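Acid phosphatase (Mycobacterium tuberculosis, PDB 2A6P) dephosphorylates a broad range of phosphate monoesters and can act in gluconeogenesis as a fructose-1,6-bisphosphatase, with negligible phosphoglycerate mutase activity. Local coordinates at residues Leu16-Thr21 with Arg68-Thr73. Residues are numbered along the deposited sequence; the frame is centred on the assembly and turned at random.
Sequences LRHGET and RRTLDT. With SO4 (sulfate ion), chain C.
His18 presents one face of its imidazole to the aliphatic stem of Arg69: CD of Arg69 lies 3.6 Å from the centroid of the His18 ring, a CH-pi contact displaced toward the rim. The extended arginine chain then carries its guanidinium past the ring, the two planes perpendicular. NE of Arg69 stops 3.3 Å from NE2 of His18, while the terminal nitrogens of Arg69 are held by the carbonyls of Thr33 (NH1) and Gly31 (NH2). At the ring edge, CG2 of Thr70 packs 3.7 Å from CD2 of His18. With chi1 at 62°, CG of His18 sits between its own backbone N and carbonyl carbon, and the ring edge bearing ND1 turns to Gly19; ND1 donates to the carbonyl O of Gly19 at 2.6 Å, on a lone pair, with the oxygen almost in the ring plane. This bond fixes the ring rotation and leaves NE2 facing the sulfate, whose O3 it meets at 3.0 Å in a weak, bent hydrogen bond. OG1 of Thr73 lies beside CB of His18 and links the helix to the His18-Gly19 backbone: it gives its proton to the carbonyl O of Arg69, one helical turn back, and accepts a weak bond from N of Gly19 at 3.3 Å (162° at the hydrogen). The methyl CG2 of Thr73 meets CD2 of Leu16 tip to tip. OG1 of Thr21 also binds the sulfate, probably from the crystallisation liquor, as does Thr30; a bond from Arg17 is less certain. His18 is the inferred phosphohistidine nucleophile, and its ring also meets that of His152, a transition-state stabiliser by similarity. Arg17-His18-Gly19, ending strand 13-17, is the histidine phosphatase hallmark; Arg69 lines its phosphate pocket like the family's second arginine.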
loop_
_atom_site.group_PDB
_atom_site.type_symbol
_atom_site.label_atom_id
_atom_site.label_comp_id
_atom_site.label_asym_id
_atom_site.label_seq_id
_atom_site.Cartn_x
_atom_site.Cartn_y
_atom_site.Cartn_z
ATOM N N LEU A 16 -8.341 9.145 -4.301
ATOM C CA LEU A 16 -7.839 9.321 -5.661
ATOM C C LEU A 16 -7.056 10.626 -5.770
ATOM O O LEU A 16 -7.597 11.704 -5.468
ATOM C CB LEU A 16 -9.005 9.362 -6.658
ATOM C CG LEU A 16 -8.621 9.780 -8.091
ATOM C CD1 LEU A 16 -7.702 8.719 -8.703
ATOM C CD2 LEU A 16 -9.860 9.977 -8.963
ATOM N N ARG A 17 -5.792 10.539 -6.186
ATOM C CA ARG A 17 -4.989 11.748 -6.359
ATOM C C ARG A 17 -5.315 12.304 -7.748
ATOM O O ARG A 17 -5.554 11.542 -8.681
ATOM C CB ARG A 17 -3.479 11.449 -6.290
ATOM C CG ARG A 17 -2.618 12.709 -6.513
ATOM C CD ARG A 17 -1.128 12.430 -6.430
ATOM N NE ARG A 17 -0.328 13.648 -6.606
ATOM C CZ ARG A 17 0.989 13.652 -6.808
ATOM N NH1 ARG A 17 1.657 12.509 -6.859
ATOM N NH2 ARG A 17 1.638 14.793 -6.985
ATOM N N HIS A 18 -5.331 13.625 -7.885
ATOM C CA HIS A 18 -5.612 14.232 -9.177
ATOM C C HIS A 18 -4.499 13.908 -10.189
ATOM O O HIS A 18 -3.406 13.462 -9.824
ATOM C CB HIS A 18 -5.742 15.746 -9.018
ATOM C CG HIS A 18 -4.497 16.412 -8.532
ATOM N ND1 HIS A 18 -3.374 16.556 -9.318
ATOM C CD2 HIS A 18 -4.196 16.974 -7.337
ATOM C CE1 HIS A 18 -2.435 17.180 -8.627
ATOM N NE2 HIS A 18 -2.909 17.445 -7.423
ATOM N N GLY A 19 -4.786 14.151 -11.462
ATOM C CA GLY A 19 -3.823 13.881 -12.508
ATOM C C GLY A 19 -2.645 14.830 -12.493
ATOM O O GLY A 19 -2.564 15.760 -11.670
ATOM N N GLU A 20 -1.731 14.577 -13.426
ATOM C CA GLU A 20 -0.504 15.345 -13.612
ATOM C C GLU A 20 -0.708 16.811 -14.034
ATOM O O GLU A 20 -1.661 17.143 -14.743
ATOM C CB GLU A 20 0.355 14.618 -14.656
ATOM C CG GLU A 20 1.507 15.422 -15.224
ATOM C CD GLU A 20 2.145 14.744 -16.436
ATOM O OE1 GLU A 20 2.796 13.680 -16.266
ATOM O OE2 GLU A 20 1.981 15.272 -17.563
ATOM N N THR A 21 0.197 17.675 -13.581
ATOM C CA THR A 21 0.177 19.095 -13.924
ATOM C C THR A 21 1.618 19.471 -14.297
ATOM O O THR A 21 2.540 18.669 -14.116
ATOM C CB THR A 21 -0.268 19.984 -12.732
ATOM O OG1 THR A 21 0.696 19.889 -11.671
ATOM C CG2 THR A 21 -1.648 19.550 -12.215
ATOM N N ARG A 68 -9.024 23.370 -8.747
ATOM C CA ARG A 68 -9.570 23.053 -10.054
ATOM C C ARG A 68 -9.011 21.738 -10.613
ATOM O O ARG A 68 -9.729 20.990 -11.284
ATOM C CB ARG A 68 -9.295 24.187 -11.044
ATOM C CG ARG A 68 -10.072 24.010 -12.352
ATOM C CD ARG A 68 -11.587 23.944 -12.074
ATOM N NE ARG A 68 -12.267 22.915 -12.863
ATOM C CZ ARG A 68 -13.568 22.642 -12.781
ATOM N NH1 ARG A 68 -14.344 23.323 -11.943
ATOM N NH2 ARG A 68 -14.094 21.681 -13.535
ATOM N N ARG A 69 -7.739 21.452 -10.342
ATOM C CA ARG A 69 -7.149 20.213 -10.845
ATOM C C ARG A 69 -7.840 18.969 -10.273
ATOM O O ARG A 69 -7.860 17.923 -10.922
ATOM C CB ARG A 69 -5.635 20.171 -10.553
ATOM C CG ARG A 69 -5.229 20.341 -9.085
ATOM C CD ARG A 69 -3.708 20.409 -8.978
ATOM N NE ARG A 69 -3.209 20.698 -7.632
ATOM C CZ ARG A 69 -3.213 21.898 -7.057
ATOM N NH1 ARG A 69 -3.711 22.939 -7.707
ATOM N NH2 ARG A 69 -2.678 22.064 -5.847
ATOM N N THR A 70 -8.384 19.071 -9.058
ATOM C CA THR A 70 -9.085 17.940 -8.450
ATOM C C THR A 70 -10.540 17.909 -8.922
ATOM O O THR A 70 -11.094 16.836 -9.174
ATOM C CB THR A 70 -9.048 17.981 -6.886
ATOM O OG1 THR A 70 -9.242 19.322 -6.423
ATOM C CG2 THR A 70 -7.711 17.434 -6.361
ATOM N N LEU A 71 -11.160 19.080 -9.056
ATOM C CA LEU A 71 -12.540 19.124 -9.533
ATOM C C LEU A 71 -12.554 18.578 -10.957
ATOM O O LEU A 71 -13.418 17.783 -11.334
ATOM C CB LEU A 71 -13.070 20.564 -9.519
ATOM C CG LEU A 71 -13.390 21.140 -8.133
ATOM C CD1 LEU A 71 -13.687 22.624 -8.251
ATOM C CD2 LEU A 71 -14.590 20.395 -7.530
ATOM N N ASP A 72 -11.572 19.012 -11.738
ATOM C CA ASP A 72 -11.431 18.586 -13.126
ATOM C C ASP A 72 -11.290 17.075 -13.204
ATOM O O ASP A 72 -11.941 16.419 -14.025
ATOM C CB ASP A 72 -10.195 19.228 -13.753
ATOM C CG ASP A 72 -10.512 19.975 -15.025
ATOM O OD1 ASP A 72 -11.220 19.407 -15.886
ATOM O OD2 ASP A 72 -10.045 21.126 -15.163
ATOM N N THR A 73 -10.425 16.524 -12.354
ATOM C CA THR A 73 -10.201 15.081 -12.336
ATOM C C THR A 73 -11.506 14.317 -12.080
ATOM O O THR A 73 -11.818 13.349 -12.784
ATOM C CB THR A 73 -9.167 14.699 -11.259
ATOM O OG1 THR A 73 -7.917 15.335 -11.547
ATOM C CG2 THR A 73 -8.962 13.189 -11.224
HETATM S S SO4 C . 0.822 18.644 -7.587
HETATM O O1 SO4 C . 1.021 17.241 -8.071
HETATM O O2 SO4 C . 0.455 19.502 -8.830
HETATM O O3 SO4 C . -0.306 18.682 -6.740
HETATM O O4 SO4 C . 2.138 19.080 -7.206
#